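Local coordinates for AB hydrolase-1 domain-containing protein (Parabacteroides distasonis, PDB 4Q34), which is of uncharacterised function but belongs to the alpha/beta hydrolase family and probably acts as an esterase, at residues 74-78 with 79-83; 234-237 with 238-241; 271-274 with 275-279. One frame throughout, in Å; residues are numbered along the deposited sequence.

Contact 1 (74-78 with 79-83); sequences NIFLR and RRFCV
Arg-80, at the left-handed phi of 77°, turns the chain out of helix 72-78 so that Phe-81 N reaches back five residues to Phe-76 O (3.0 Å) while Arg-80 N binds Leu-77 O. These two bonds make a Schellman motif with Arg-80 as its C' residue, and the chain passes from it straight into strand 83-87 of the alpha/beta hydrolase sheet. They differ in direction: Phe-81 N approaches the Phe-76 carbonyl fairly straight, a little tilted from the plane, whereas Arg-80 N stands well above the plane of the Leu-77 carbonyl. Leu-77 CA adds a CA-H...O contact to Phe-81 O, nearly linear at the hydrogen.

The reversal lays the rings of Phe-76 and Phe-81 side by side. The edge of Phe-76 is turned toward the face of Phe-81 in an offset edge-to-face pair, centroids 5.8 Å apart and planes at 69°, with Phe-76 CD1 touching Phe-81 CD1 at 3.9 Å. Phe-76 CB meets Val-83 CG2, and Leu-49 of strand 49-52 and Leu-313 of helix 306-319 pack against the same phenylalanine.

Arg-79 lies alongside Ile-75, both pointing the same way. Its CG lies anti to its carbonyl carbon (chi1 -64°) and the chain is extended from there to NE, which carries the guanidinium over the Ile-75 methyl CG2, 3.5 Å from Arg-79 NE. The far end of this arginine forms a salt bridge with Asp-311 and a hydrogen bond with Ser-314, both on helix 306-319. Arg-79 N donates to Ile-75 O at 3.2 Å. A water at the guanidinium edge links the same two residues, accepting from Arg-79 NE at 3.1 Å and donating to Ile-75 O.

Contact 2 (234-237 with 238-241); sequences FMEY and TKVP
Met-235 O is gripped twice by Thr-238: the hydroxyl OG1 donates to it at 2.7 Å, in the carbonyl plane, and the backbone N donates at 3.1 Å from well above that plane. The hydroxyl can fold back to this oxygen because chi1 of 69° sets OG1 between the threonine's own backbone N and carbonyl carbon. Across the same pair, Met-235, a selenomethionine, bent at chi2 and chi3, brings its methyl CE to 3.9 Å from Thr-238 OG1.

One residue on, Lys-239 N donates to Glu-236 O. The chain thus makes successive tight turns after helix 231-234, on its way to strand 242-246 of the alpha/beta hydrolase sheet. Glu-236 and Lys-239 lie alongside each other on the outside of these turns. The lysine is extended beyond CG, whereas the glutamate is bent at chi2 (-74°), and Lys-239 NZ meets Glu-236 OE1 at 2.6 Å in a salt bridge, approaching from above the carboxylate plane. With an alanine in place of Glu-236, the ammonium of Lys-239 would probably be left without its carboxylate mate and its long chain freer to swing.

The ring of Tyr-237 is directed the other way, inward, where its OH is hydrogen-bonded to Trp-183 O and Leu-186 and Leu-187 pack beside it. A water closes the end of the turn, donating to Tyr-237 O at 2.8 Å and to Val-240 O at 2.7 Å.

Contact 3 (271-274 with 275-279); sequences IWAK and MLNDQ
The last turns of helix 257-277, the helix of the beta-alpha-beta unit between strands 242-246 and 283-287 of the alpha/beta hydrolase fold, bring side chains four residues apart into contact. Leu-276 lays its methyl CD1 over the centre of the Trp-272 six-membered ring, 3.6 Å from the centroid and 14° off the normal, a close CH-pi contact. With CG anti to the backbone N (chi1 -170°), the Trp-272 indole offers one face to Leu-276 one turn on. Its NE1 is hydrogen-bonded to Pro-205 O, and Phe-206 meets the ring edge-to-face, which should help hold its orientation.

Farther round the helix, Met-275, a selenomethionine, runs alongside Ile-271, with Met-275 SE 4.1 Å from Ile-271 CG2. Beneath these side chains the backbone bonds run regularly, from Met-275 N to Ile-271 O through Asp-278 N to Lys-274 O, the last at 2.9 Å. Asn-277 folds its CB and CG against Ala-273 O, but its amide oxygen OD1 accepts from Val-283 N, joining the helix end to the next strand.

On the solvent side Lys-274, bent at chi2 (56°), crosses Asp-278 obliquely, its CD and CE passing along the oxygen edge of the carboxylate. Beyond them, Lys-274 NZ forms a salt bridge with Asp-278 OD1 at 3.0 Å, on the syn lone pair of that oxygen.

How the contacts relate
Along the chain the three contacts come in series, none enclosing or crossing another, and each joins neighbouring segments at or just beyond a helix C-terminus. Contact 1 closes the turn from helix 72-78 into strand 83-87 and lies apart, its centre 27 Å from that of contact 2 and 31 Å from that of contact 3. Contact 2 closes the loop between helix 231-234 and strand 242-246, and contact 3 the end of helix 257-277 ahead of strand 283-287. These two touch: Leu-276 CD2 lies 3.4 Å from Phe-234 CZ, and Tyr-237 and Thr-238 pack on the same leucine, tying the loop to the helix.

Contact 1 (74-78 with 79-83)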
# COMPACT_ATOMS: atom_id res chain seq x y z
N ASN A 74 13.98 -2.97 5.30
CA ASN A 74 15.26 -3.30 4.69
C ASN A 74 16.28 -3.81 5.71
O ASN A 74 17.00 -4.80 5.43
CB ASN A 74 15.85 -2.09 3.97
CG ASN A 74 15.12 -1.75 2.68
OD1 ASN A 74 13.93 -2.06 2.48
ND2 ASN A 74 15.84 -1.08 1.81
N ILE A 75 16.34 -3.15 6.86
CA ILE A 75 17.35 -3.49 7.86
C ILE A 75 17.20 -4.93 8.36
O ILE A 75 18.18 -5.67 8.45
CB ILE A 75 17.26 -2.52 9.04
CG1 ILE A 75 17.70 -1.13 8.60
CG2 ILE A 75 18.13 -2.99 10.24
CD1 ILE A 75 17.32 -0.02 9.56
N PHE A 76 15.98 -5.34 8.68
CA PHE A 76 15.77 -6.69 9.20
C PHE A 76 15.79 -7.76 8.12
O PHE A 76 16.21 -8.87 8.41
CB PHE A 76 14.55 -6.76 10.13
CG PHE A 76 14.86 -6.14 11.46
CD1 PHE A 76 15.61 -6.85 12.40
CD2 PHE A 76 14.59 -4.80 11.70
CE1 PHE A 76 15.98 -6.28 13.58
CE2 PHE A 76 14.97 -4.19 12.91
CZ PHE A 76 15.68 -4.93 13.84
N LEU A 77 15.42 -7.40 6.89
CA LEU A 77 15.59 -8.32 5.76
C LEU A 77 17.07 -8.60 5.55
O LEU A 77 17.47 -9.76 5.35
CB LEU A 77 14.99 -7.70 4.49
CG LEU A 77 15.05 -8.59 3.25
CD1 LEU A 77 14.28 -9.88 3.49
CD2 LEU A 77 14.50 -7.81 2.06
N ARG A 78 17.89 -7.57 5.64
CA ARG A 78 19.35 -7.72 5.50
C ARG A 78 19.95 -8.61 6.59
O ARG A 78 20.93 -9.34 6.37
CB ARG A 78 20.03 -6.35 5.46
CG ARG A 78 21.50 -6.46 5.13
CD ARG A 78 22.11 -5.08 4.91
NE ARG A 78 21.60 -4.49 3.67
CZ ARG A 78 20.78 -3.45 3.60
NH1 ARG A 78 20.43 -2.81 4.71
NH2 ARG A 78 20.37 -3.03 2.41
N ARG A 79 19.35 -8.57 7.76
CA ARG A 79 19.73 -9.39 8.91
C ARG A 79 19.13 -10.79 8.91
O ARG A 79 19.18 -11.50 9.91
CB ARG A 79 19.36 -8.63 10.17
CG ARG A 79 20.15 -7.34 10.32
CD ARG A 79 19.79 -6.50 11.53
NE ARG A 79 20.55 -5.24 11.47
CZ ARG A 79 20.87 -4.47 12.50
NH1 ARG A 79 20.49 -4.77 13.74
NH2 ARG A 79 21.58 -3.36 12.26
N ARG A 80 18.53 -11.14 7.78
CA ARG A 80 18.03 -12.47 7.44
C ARG A 80 16.73 -12.87 8.10
O ARG A 80 16.48 -14.05 8.28
CB ARG A 80 19.11 -13.54 7.66
CG ARG A 80 20.35 -13.32 6.81
CD ARG A 80 21.14 -14.62 6.63
NE ARG A 80 20.77 -15.63 7.63
CZ ARG A 80 21.34 -15.80 8.83
NH1 ARG A 80 22.37 -15.07 9.22
NH2 ARG A 80 20.87 -16.74 9.63
N PHE A 81 15.92 -11.89 8.50
CA PHE A 81 14.56 -12.17 8.94
C PHE A 81 13.60 -12.06 7.75
O PHE A 81 13.70 -11.13 6.93
CB PHE A 81 14.08 -11.19 10.01
CG PHE A 81 14.79 -11.30 11.33
CD1 PHE A 81 15.98 -10.61 11.53
CD2 PHE A 81 14.27 -12.06 12.38
CE1 PHE A 81 16.63 -10.67 12.75
CE2 PHE A 81 14.90 -12.10 13.61
CZ PHE A 81 16.09 -11.39 13.79
N CYS A 82 12.62 -12.98 7.71
CA CYS A 82 11.41 -12.76 6.92
C CYS A 82 10.67 -11.60 7.51
O CYS A 82 10.48 -11.56 8.73
CB CYS A 82 10.47 -13.97 6.89
SG CYS A 82 11.25 -15.44 6.23
N VAL A 83 10.26 -10.67 6.66
CA VAL A 83 9.60 -9.48 7.12
C VAL A 83 8.22 -9.38 6.44
O VAL A 83 8.14 -9.41 5.22
CB VAL A 83 10.42 -8.21 6.83
CG1 VAL A 83 9.62 -6.98 7.08
CG2 VAL A 83 11.73 -8.19 7.62
O HOH W 1 21.09 -4.19 8.63

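Contact 2 (234-237 with 238-241)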
# COMPACT_ATOMS: atom_id res chain seq x y z
N PHE A 234 -5.37 -11.45 32.06
CA PHE A 234 -4.13 -10.74 32.45
C PHE A 234 -2.95 -11.70 32.45
O PHE A 234 -1.88 -11.34 31.95
CB PHE A 234 -4.30 -10.09 33.81
CG PHE A 234 -3.10 -9.28 34.25
CD1 PHE A 234 -2.77 -8.10 33.57
CD2 PHE A 234 -2.31 -9.68 35.33
CE1 PHE A 234 -1.70 -7.33 33.97
CE2 PHE A 234 -1.21 -8.91 35.73
CZ PHE A 234 -0.93 -7.74 35.05
N MSE A 235 -3.16 -12.93 32.94
CA MSE A 235 -2.07 -13.92 32.99
C MSE A 235 -1.55 -14.30 31.63
O MSE A 235 -0.42 -14.79 31.51
CB MSE A 235 -2.46 -15.21 33.74
CG MSE A 235 -2.78 -14.95 35.20
SE MSE A 235 -1.20 -14.36 36.26
CE MSE A 235 -0.01 -15.86 35.77
N GLU A 236 -2.35 -14.11 30.58
CA GLU A 236 -1.86 -14.43 29.23
C GLU A 236 -0.66 -13.58 28.84
O GLU A 236 0.20 -14.06 28.11
CB GLU A 236 -2.96 -14.35 28.13
CG GLU A 236 -4.29 -15.03 28.44
CD GLU A 236 -4.28 -16.55 28.38
OE1 GLU A 236 -3.20 -17.14 28.10
OE2 GLU A 236 -5.38 -17.14 28.62
N TYR A 237 -0.51 -12.36 29.41
CA TYR A 237 0.59 -11.48 29.06
C TYR A 237 1.91 -11.86 29.77
O TYR A 237 2.91 -11.19 29.58
CB TYR A 237 0.21 -10.02 29.34
CG TYR A 237 -1.01 -9.65 28.50
CD1 TYR A 237 -0.87 -9.34 27.17
CD2 TYR A 237 -2.28 -9.63 29.04
CE1 TYR A 237 -1.98 -9.08 26.36
CE2 TYR A 237 -3.38 -9.34 28.26
CZ TYR A 237 -3.23 -9.07 26.92
OH TYR A 237 -4.35 -8.75 26.15
N THR A 238 1.87 -12.91 30.61
CA THR A 238 3.04 -13.44 31.26
C THR A 238 3.70 -14.50 30.42
O THR A 238 4.75 -14.99 30.83
CB THR A 238 2.77 -14.07 32.66
OG1 THR A 238 2.01 -15.29 32.53
CG2 THR A 238 2.07 -13.08 33.61
N LYS A 239 3.07 -14.91 29.33
CA LYS A 239 3.43 -16.16 28.67
C LYS A 239 4.42 -16.01 27.50
O LYS A 239 4.92 -17.01 27.02
CB LYS A 239 2.15 -16.85 28.18
CG LYS A 239 1.31 -17.38 29.37
CD LYS A 239 0.01 -18.00 28.89
CE LYS A 239 -0.90 -18.32 30.07
NZ LYS A 239 -2.12 -19.01 29.61
N VAL A 240 4.71 -14.78 27.08
CA VAL A 240 5.70 -14.52 26.02
C VAL A 240 6.55 -13.34 26.44
O VAL A 240 6.08 -12.44 27.18
CB VAL A 240 5.05 -14.19 24.67
CG1 VAL A 240 4.16 -15.32 24.23
CG2 VAL A 240 4.26 -12.89 24.74
N PRO A 241 7.79 -13.31 25.97
CA PRO A 241 8.57 -12.11 26.25
C PRO A 241 8.05 -10.86 25.57
O PRO A 241 7.64 -10.90 24.40
CB PRO A 241 9.98 -12.43 25.70
CG PRO A 241 9.89 -13.74 25.07
CD PRO A 241 8.50 -14.31 25.17
O HOH W 2 -4.54 -17.80 31.74
O HOH W 3 5.60 -11.75 29.72

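Contact 3 (271-274 with 275-279)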
# COMPACT_ATOMS: atom_id res chain seq x y z
N ILE A 271 4.74 0.17 35.45
CA ILE A 271 3.88 -0.43 36.46
C ILE A 271 3.32 -1.75 35.96
O ILE A 271 3.39 -2.76 36.66
CB ILE A 271 2.75 0.52 36.86
CG1 ILE A 271 3.36 1.74 37.60
CG2 ILE A 271 1.72 -0.21 37.71
CD1 ILE A 271 2.39 2.91 37.78
N TRP A 272 2.82 -1.73 34.73
CA TRP A 272 2.29 -2.92 34.04
C TRP A 272 3.33 -4.05 33.97
O TRP A 272 3.03 -5.19 34.34
CB TRP A 272 1.87 -2.53 32.63
CG TRP A 272 1.09 -3.56 31.84
CD1 TRP A 272 -0.17 -3.98 32.10
CD2 TRP A 272 1.48 -4.18 30.62
NE1 TRP A 272 -0.59 -4.87 31.12
CE2 TRP A 272 0.41 -5.01 30.21
CE3 TRP A 272 2.64 -4.14 29.83
CZ2 TRP A 272 0.47 -5.76 29.08
CZ3 TRP A 272 2.70 -4.92 28.70
CH2 TRP A 272 1.62 -5.71 28.33
N ALA A 273 4.56 -3.70 33.59
CA ALA A 273 5.65 -4.68 33.50
C ALA A 273 5.92 -5.29 34.87
O ALA A 273 6.07 -6.49 35.01
CB ALA A 273 6.93 -4.03 32.95
N LYS A 274 6.00 -4.45 35.89
CA LYS A 274 6.25 -4.92 37.25
C LYS A 274 5.17 -5.93 37.69
O LYS A 274 5.47 -7.02 38.20
CB LYS A 274 6.37 -3.72 38.20
CG LYS A 274 6.47 -4.09 39.68
CD LYS A 274 7.61 -5.03 39.96
CE LYS A 274 7.93 -5.03 41.45
NZ LYS A 274 8.83 -6.17 41.76
N MSE A 275 3.90 -5.59 37.44
CA MSE A 275 2.81 -6.43 37.84
C MSE A 275 2.85 -7.74 37.12
O MSE A 275 2.62 -8.77 37.73
CB MSE A 275 1.49 -5.71 37.59
CG MSE A 275 1.36 -4.63 38.66
SE MSE A 275 -0.32 -3.66 38.35
CE MSE A 275 -1.48 -5.26 38.36
N LEU A 276 3.15 -7.72 35.83
CA LEU A 276 3.28 -9.00 35.09
C LEU A 276 4.49 -9.82 35.52
O LEU A 276 4.42 -11.04 35.69
CB LEU A 276 3.30 -8.76 33.59
CG LEU A 276 1.94 -8.38 32.99
CD1 LEU A 276 2.09 -7.78 31.58
CD2 LEU A 276 1.00 -9.58 32.98
N ASN A 277 5.60 -9.13 35.74
CA ASN A 277 6.82 -9.86 36.14
C ASN A 277 6.63 -10.51 37.53
O ASN A 277 7.12 -11.63 37.78
CB ASN A 277 8.03 -8.93 36.13
CG ASN A 277 8.45 -8.52 34.70
OD1 ASN A 277 8.16 -9.21 33.74
ND2 ASN A 277 9.14 -7.41 34.59
N ASP A 278 5.86 -9.85 38.41
CA ASP A 278 5.55 -10.42 39.71
C ASP A 278 4.68 -11.69 39.63
O ASP A 278 4.58 -12.46 40.62
CB ASP A 278 4.85 -9.39 40.60
CG ASP A 278 5.78 -8.33 41.13
OD1 ASP A 278 7.02 -8.50 41.07
OD2 ASP A 278 5.26 -7.32 41.64
N GLN A 279 4.02 -11.89 38.49
CA GLN A 279 3.18 -13.05 38.22
C GLN A 279 3.89 -14.05 37.29
O GLN A 279 3.24 -14.96 36.72
CB GLN A 279 1.87 -12.62 37.55
CG GLN A 279 0.91 -11.89 38.47
CD GLN A 279 0.68 -12.60 39.79
OE1 GLN A 279 0.13 -13.70 39.85
NE2 GLN A 279 1.09 -11.96 40.87